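Local coordinates for protein putative tryptophan halogenase (Xanthomonas campestris pv. campestris, PDB 6Y1W) that is probably a flavin-dependent halogenase, expected to use reduced FAD and oxygen to halogenate its substrate, and is seen here without the cofactor, at residues G28-A33 with R172-F177; L47-E52 with V183-G188. One frame throughout, in Å; residues are numbered along the deposited sequence.

Contact 1. Residues G28-A33 with R172-F177; sequences GWMAAA and RFLRRF
Trp29 lays one face of its indole along the side chain of Arg175. The arginine is extended from CG to NE with CG anti to the backbone N (chi1 171°), which runs its methylenes along the ring: CB lies above the plane, and Arg175 CG makes a CH-pi contact over the face, 3.7 Å from the centroid of the six-membered ring of Trp29. The guanidinium, turned only 19° from the indole plane, is salt-bridged through NE to Glu179, one turn further along the same helix. Although Met30 leaves its helix on the side turned away from Leu174, its CG still meets Leu174 CD1 at 3.4 Å, a tight pair; the rest of the chain goes to Ile351 and Ile354 of helix 350-363. Gly28 is the last glycine of a GxGxxG-like pattern at the start of helix 25-39, consistent with the Rossmann-type nucleotide-binding fold. Helix 167-180 packs beside it; the axes of residues 28-33 and 172-177 come within 8.5 Å, inclined at 28°. One turn after Trp29, Ala33 CB touches Leu174 CD2 and lies 3.6 Å from Phe177 CD1. Ala33 O sits at the edge of the phenyl ring, 3.5 Å from Phe177 CE1.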
loop_
_atom_site.group_PDB
_atom_site.type_symbol
_atom_site.label_atom_id
_atom_site.label_comp_id
_atom_site.label_asym_id
_atom_site.label_seq_id
_atom_site.Cartn_x
_atom_site.Cartn_y
_atom_site.Cartn_z
ATOM N N GLY A 28 0.459 -3.896 -27.768
ATOM C CA GLY A 28 -0.679 -3.331 -28.478
ATOM C C GLY A 28 -1.933 -4.159 -28.269
ATOM O O GLY A 28 -3.027 -3.598 -28.035
ATOM N N TRP A 29 -1.798 -5.493 -28.344
ATOM C CA TRP A 29 -3.013 -6.302 -28.257
ATOM C C TRP A 29 -3.448 -6.515 -26.819
ATOM O O TRP A 29 -4.639 -6.726 -26.573
ATOM C CB TRP A 29 -2.843 -7.634 -29.021
ATOM C CG TRP A 29 -2.852 -7.406 -30.526
ATOM C CD1 TRP A 29 -1.800 -7.547 -31.387
ATOM C CD2 TRP A 29 -3.956 -6.942 -31.320
ATOM N NE1 TRP A 29 -2.192 -7.227 -32.665
ATOM C CE2 TRP A 29 -3.507 -6.837 -32.645
ATOM C CE3 TRP A 29 -5.278 -6.608 -31.025
ATOM C CZ2 TRP A 29 -4.337 -6.403 -33.689
ATOM C CZ3 TRP A 29 -6.096 -6.180 -32.044
ATOM C CH2 TRP A 29 -5.622 -6.075 -33.370
ATOM N N MET A 30 -2.543 -6.475 -25.835
ATOM C CA MET A 30 -3.024 -6.427 -24.455
ATOM C C MET A 30 -3.817 -5.146 -24.218
ATOM O O MET A 30 -4.841 -5.163 -23.527
ATOM C CB MET A 30 -1.866 -6.521 -23.450
ATOM C CG MET A 30 -1.275 -7.877 -23.247
ATOM S SD MET A 30 0.164 -7.929 -22.130
ATOM C CE MET A 30 -0.635 -7.578 -20.559
ATOM N N ALA A 31 -3.353 -4.024 -24.764
ATOM C CA ALA A 31 -4.076 -2.764 -24.581
ATOM C C ALA A 31 -5.416 -2.806 -25.300
ATOM O O ALA A 31 -6.449 -2.405 -24.746
ATOM C CB ALA A 31 -3.219 -1.603 -25.102
ATOM N N ALA A 32 -5.412 -3.287 -26.548
ATOM C CA ALA A 32 -6.655 -3.371 -27.302
ATOM C C ALA A 32 -7.648 -4.271 -26.601
ATOM O O ALA A 32 -8.848 -3.991 -26.598
ATOM C CB ALA A 32 -6.392 -3.909 -28.706
ATOM N N ALA A 33 -7.164 -5.376 -26.032
ATOM C CA ALA A 33 -8.062 -6.344 -25.410
ATOM C C ALA A 33 -8.748 -5.758 -24.191
ATOM O O ALA A 33 -9.975 -5.852 -24.048
ATOM C CB ALA A 33 -7.270 -7.611 -25.031
ATOM N N ARG A 172 -1.616 -13.133 -30.612
ATOM C CA ARG A 172 -2.627 -13.524 -31.591
ATOM C C ARG A 172 -3.943 -13.877 -30.905
ATOM O O ARG A 172 -5.021 -13.518 -31.408
ATOM C CB ARG A 172 -2.118 -14.699 -32.438
ATOM C CG ARG A 172 -2.999 -14.998 -33.668
ATOM C CD ARG A 172 -2.862 -13.865 -34.703
ATOM N NE ARG A 172 -3.840 -13.953 -35.795
ATOM C CZ ARG A 172 -5.132 -13.672 -35.670
ATOM N NH1 ARG A 172 -5.607 -13.294 -34.498
ATOM N NH2 ARG A 172 -5.951 -13.772 -36.715
ATOM N N PHE A 173 -3.867 -14.521 -29.734
ATOM C CA PHE A 173 -5.048 -14.829 -28.929
ATOM C C PHE A 173 -5.751 -13.546 -28.506
ATOM O O PHE A 173 -6.978 -13.425 -28.628
ATOM C CB PHE A 173 -4.614 -15.677 -27.717
ATOM C CG PHE A 173 -5.704 -15.988 -26.752
ATOM C CD1 PHE A 173 -6.469 -17.155 -26.890
ATOM C CD2 PHE A 173 -5.928 -15.183 -25.662
ATOM C CE1 PHE A 173 -7.473 -17.456 -25.944
ATOM C CE2 PHE A 173 -6.948 -15.475 -24.734
ATOM C CZ PHE A 173 -7.700 -16.609 -24.877
ATOM N N LEU A 174 -4.982 -12.548 -28.081
ATOM C CA LEU A 174 -5.593 -11.285 -27.681
ATOM C C LEU A 174 -6.142 -10.515 -28.858
ATOM O O LEU A 174 -7.091 -9.735 -28.686
ATOM C CB LEU A 174 -4.591 -10.413 -26.934
ATOM C CG LEU A 174 -4.099 -11.001 -25.612
ATOM C CD1 LEU A 174 -2.850 -10.238 -25.166
ATOM C CD2 LEU A 174 -5.185 -10.930 -24.538
ATOM N N ARG A 175 -5.534 -10.675 -30.039
ATOM C CA ARG A 175 -6.083 -10.027 -31.222
ATOM C C ARG A 175 -7.472 -10.573 -31.522
ATOM O O ARG A 175 -8.400 -9.813 -31.834
ATOM C CB ARG A 175 -5.182 -10.261 -32.433
ATOM C CG ARG A 175 -5.849 -9.789 -33.732
ATOM C CD ARG A 175 -4.841 -9.852 -34.904
ATOM N NE ARG A 175 -5.583 -9.880 -36.156
ATOM C CZ ARG A 175 -5.016 -10.150 -37.334
ATOM N NH1 ARG A 175 -3.718 -10.370 -37.418
ATOM N NH2 ARG A 175 -5.771 -10.176 -38.442
ATOM N N ARG A 176 -7.615 -11.897 -31.459
ATOM C CA ARG A 176 -8.920 -12.526 -31.682
ATOM C C ARG A 176 -9.941 -12.025 -30.670
ATOM O O ARG A 176 -11.065 -11.641 -31.020
ATOM C CB ARG A 176 -8.792 -14.041 -31.570
ATOM C CG ARG A 176 -8.091 -14.711 -32.721
ATOM C CD ARG A 176 -8.111 -16.249 -32.562
ATOM N NE ARG A 176 -6.821 -16.844 -32.919
ATOM C CZ ARG A 176 -6.363 -16.923 -34.167
ATOM N NH1 ARG A 176 -7.086 -16.445 -35.175
ATOM N NH2 ARG A 176 -5.179 -17.477 -34.412
ATOM N N PHE A 177 -9.553 -12.021 -29.403
ATOM C CA PHE A 177 -10.410 -11.467 -28.346
ATOM C C PHE A 177 -10.837 -10.025 -28.643
ATOM O O PHE A 177 -12.015 -9.660 -28.493
ATOM C CB PHE A 177 -9.618 -11.590 -27.039
ATOM C CG PHE A 177 -10.309 -11.061 -25.785
ATOM C CD1 PHE A 177 -10.234 -9.694 -25.456
ATOM C CD2 PHE A 177 -10.963 -11.903 -24.898
ATOM C CE1 PHE A 177 -10.805 -9.192 -24.289
ATOM C CE2 PHE A 177 -11.558 -11.384 -23.711
ATOM C CZ PHE A 177 -11.476 -10.038 -23.413
#

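Contact 2. Residues L47-E52 with V183-G188; sequences LVESDE and VQRIEG. With BU9 (Meso-2,3-Butanediol), chain M.
Glu49 and Arg185 cross at about a right angle above two neighbouring parallel strands of the Rossmann-type sheet, where Leu47, Val48 and Glu49 pair with Arg185, Ile186 and Glu187. Backbone bonds join the strands from Leu47 N to Gln184 O through to Gly188 N and Glu49 O. The carboxylate of Glu49 stands 74° from the guanidinium plane, but Glu49 OE2 lies in that plane and takes Arg185 NE on its anti lone pair in a nearly straight bond of 2.7 Å; NH2 adds a weak one. With CG between the backbone N and the carbonyl carbon (chi1 65°), the extended glutamate chain reaches the arginine, and OE2 also accepts from Trp29 NE1. Asp51, its carboxylate turned only 20° from the guanidinium, meets Arg185 NH2 through Asp51 OD1 at 2.8 Å on the syn side, somewhat out of the carboxylate plane. A water links Asp51 OD2 to Arg185 NH1. A bend at chi2 brings the Glu187 carboxylate to Asp51, and Glu187 OE2 accepts from Asp51 N on its anti lone pair (2.7 Å). The two acids lie close, Glu187 OE2 3.8 Å from Asp51 OD2, which would probably be eased by Arg185. Beyond the strand ends, Ser50 OG, which also bonds Arg189 NH1, closes an ST turn by accepting from Glu52 N, and meso-2,3-butanediol brings its methyl C01 to 3.1 Å from Ser50 N.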
loop_
_atom_site.group_PDB
_atom_site.type_symbol
_atom_site.label_atom_id
_atom_site.label_comp_id
_atom_site.label_asym_id
_atom_site.label_seq_id
_atom_site.Cartn_x
_atom_site.Cartn_y
_atom_site.Cartn_z
ATOM N N LEU A 47 -6.257 -0.259 -34.143
ATOM C CA LEU A 47 -4.863 -0.661 -33.933
ATOM C C LEU A 47 -4.178 -0.759 -35.289
ATOM O O LEU A 47 -4.703 -1.405 -36.208
ATOM C CB LEU A 47 -4.764 -2.006 -33.183
ATOM C CG LEU A 47 -3.340 -2.410 -32.746
ATOM C CD1 LEU A 47 -3.448 -3.309 -31.522
ATOM C CD2 LEU A 47 -2.553 -3.130 -33.875
ATOM N N VAL A 48 -3.032 -0.086 -35.411
ATOM C CA VAL A 48 -2.214 -0.070 -36.624
ATOM C C VAL A 48 -0.968 -0.907 -36.365
ATOM O O VAL A 48 -0.222 -0.640 -35.421
ATOM C CB VAL A 48 -1.810 1.356 -37.013
ATOM C CG1 VAL A 48 -0.928 1.351 -38.286
ATOM C CG2 VAL A 48 -3.071 2.234 -37.171
ATOM N N GLU A 49 -0.715 -1.887 -37.226
ATOM C CA GLU A 49 0.500 -2.677 -37.088
ATOM C C GLU A 49 0.901 -3.180 -38.464
ATOM O O GLU A 49 0.062 -3.386 -39.346
ATOM C CB GLU A 49 0.339 -3.871 -36.131
ATOM C CG GLU A 49 -0.668 -4.939 -36.612
ATOM C CD GLU A 49 -0.724 -6.186 -35.715
ATOM O OE1 GLU A 49 0.239 -6.459 -34.949
ATOM O OE2 GLU A 49 -1.720 -6.935 -35.808
ATOM N N SER A 50 2.188 -3.451 -38.606
ATOM C CA SER A 50 2.762 -3.922 -39.857
ATOM C C SER A 50 2.985 -5.424 -39.769
ATOM O O SER A 50 3.521 -5.910 -38.764
ATOM C CB SER A 50 4.093 -3.223 -40.119
ATOM O OG SER A 50 4.757 -3.865 -41.182
ATOM N N ASP A 51 2.585 -6.158 -40.818
ATOM C CA ASP A 51 2.896 -7.590 -40.876
ATOM C C ASP A 51 4.392 -7.868 -41.002
ATOM O O ASP A 51 4.824 -9.011 -40.803
ATOM C CB ASP A 51 2.152 -8.248 -42.042
ATOM C CG ASP A 51 0.680 -8.414 -41.760
ATOM O OD1 ASP A 51 0.328 -8.444 -40.564
ATOM O OD2 ASP A 51 -0.121 -8.487 -42.714
ATOM N N GLU A 52 5.188 -6.881 -41.378
ATOM C CA GLU A 52 6.632 -7.077 -41.468
ATOM C C GLU A 52 7.347 -6.919 -40.128
ATOM O O GLU A 52 8.576 -7.063 -40.082
ATOM C CB GLU A 52 7.218 -6.122 -42.514
ATOM C CG GLU A 52 6.374 -6.070 -43.797
ATOM C CD GLU A 52 6.570 -4.795 -44.607
ATOM O OE1 GLU A 52 7.436 -3.972 -44.241
ATOM O OE2 GLU A 52 5.843 -4.612 -45.608
ATOM N N VAL A 183 -12.568 -3.992 -32.127
ATOM C CA VAL A 183 -11.351 -3.263 -32.488
ATOM C C VAL A 183 -11.136 -3.390 -33.987
ATOM O O VAL A 183 -11.263 -4.484 -34.561
ATOM C CB VAL A 183 -10.135 -3.813 -31.721
ATOM C CG1 VAL A 183 -8.829 -3.161 -32.219
ATOM C CG2 VAL A 183 -10.302 -3.537 -30.231
ATOM N N GLN A 184 -10.832 -2.265 -34.632
ATOM C CA GLN A 184 -10.562 -2.224 -36.058
ATOM C C GLN A 184 -9.056 -2.330 -36.260
ATOM O O GLN A 184 -8.318 -1.459 -35.796
ATOM C CB GLN A 184 -11.074 -0.913 -36.657
ATOM C CG GLN A 184 -10.693 -0.753 -38.131
ATOM C CD GLN A 184 -11.161 0.568 -38.738
ATOM O OE1 GLN A 184 -11.108 0.745 -39.957
ATOM N NE2 GLN A 184 -11.610 1.503 -37.891
ATOM N N ARG A 185 -8.603 -3.373 -36.958
ATOM C CA ARG A 185 -7.182 -3.549 -37.235
ATOM C C ARG A 185 -6.874 -2.980 -38.615
ATOM O O ARG A 185 -7.609 -3.245 -39.572
ATOM C CB ARG A 185 -6.784 -5.021 -37.166
ATOM C CG ARG A 185 -5.306 -5.246 -37.427
ATOM C CD ARG A 185 -5.002 -6.730 -37.428
ATOM N NE ARG A 185 -3.597 -7.016 -37.696
ATOM C CZ ARG A 185 -3.092 -7.366 -38.876
ATOM N NH1 ARG A 185 -3.875 -7.462 -39.952
ATOM N NH2 ARG A 185 -1.792 -7.609 -38.979
ATOM N N ILE A 186 -5.834 -2.150 -38.702
ATOM C CA ILE A 186 -5.346 -1.622 -39.976
ATOM C C ILE A 186 -3.897 -2.082 -40.137
ATOM O O ILE A 186 -3.052 -1.797 -39.278
ATOM C CB ILE A 186 -5.450 -0.088 -40.045
ATOM C CG1 ILE A 186 -6.899 0.374 -39.822
ATOM C CG2 ILE A 186 -4.903 0.442 -41.382
ATOM C CD1 ILE A 186 -7.084 1.873 -39.910
ATOM N N GLU A 187 -3.621 -2.854 -41.194
ATOM C CA GLU A 187 -2.275 -3.359 -41.444
ATOM C C GLU A 187 -1.499 -2.305 -42.219
ATOM O O GLU A 187 -2.030 -1.704 -43.161
ATOM C CB GLU A 187 -2.296 -4.671 -42.232
ATOM C CG GLU A 187 -0.950 -5.430 -42.238
ATOM C CD GLU A 187 0.105 -4.827 -43.170
ATOM O OE1 GLU A 187 -0.277 -4.250 -44.214
ATOM O OE2 GLU A 187 1.321 -4.933 -42.860
ATOM N N GLY A 188 -0.285 -2.022 -41.786
ATOM C CA GLY A 188 0.510 -1.070 -42.531
ATOM C C GLY A 188 1.602 -0.447 -41.697
ATOM O O GLY A 188 1.778 -0.746 -40.515
HETATM C C03 BU9 M . 6.042 0.391 -36.602
HETATM C C04 BU9 M . 5.019 0.382 -37.747
HETATM O O06 BU9 M . 4.795 1.709 -38.152
HETATM C C05 BU9 M . 3.700 -0.280 -37.317
HETATM C C01 BU9 M . 3.963 -1.678 -36.746
HETATM O O6 BU9 M . 3.030 0.499 -36.349
HETATM O O HOH W 1 3.232 -3.193 -43.345
HETATM O O HOH W 2 -2.714 -8.737 -42.173
#

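Overall arrangement
The two contacts interleave along the chain: helix 25-39 leads into strand 44-49, and, over a hundred residues later, helix 167-180 leads into strand 184-195. Contact 1 pairs the two helices and contact 2 the two strands that follow them, so two helix-strand units lie side by side in the Rossmann-type fold, helices paired over adjacent strands of its sheet, the contact centres about 12 Å apart. Leu47 CD1 packs against the indole of Trp29, 3.7 Å from Trp29 CD2, joining helix layer to sheet. The like charges of Arg175 and Arg185 come close here, probably offset by Glu179 for the one and Glu49 and Asp51 for the other. Gly24 and Thr26, predicted to bind FAD, adjoin Glu49 and Met30 respectively, placing both contacts beside the probable cofactor site.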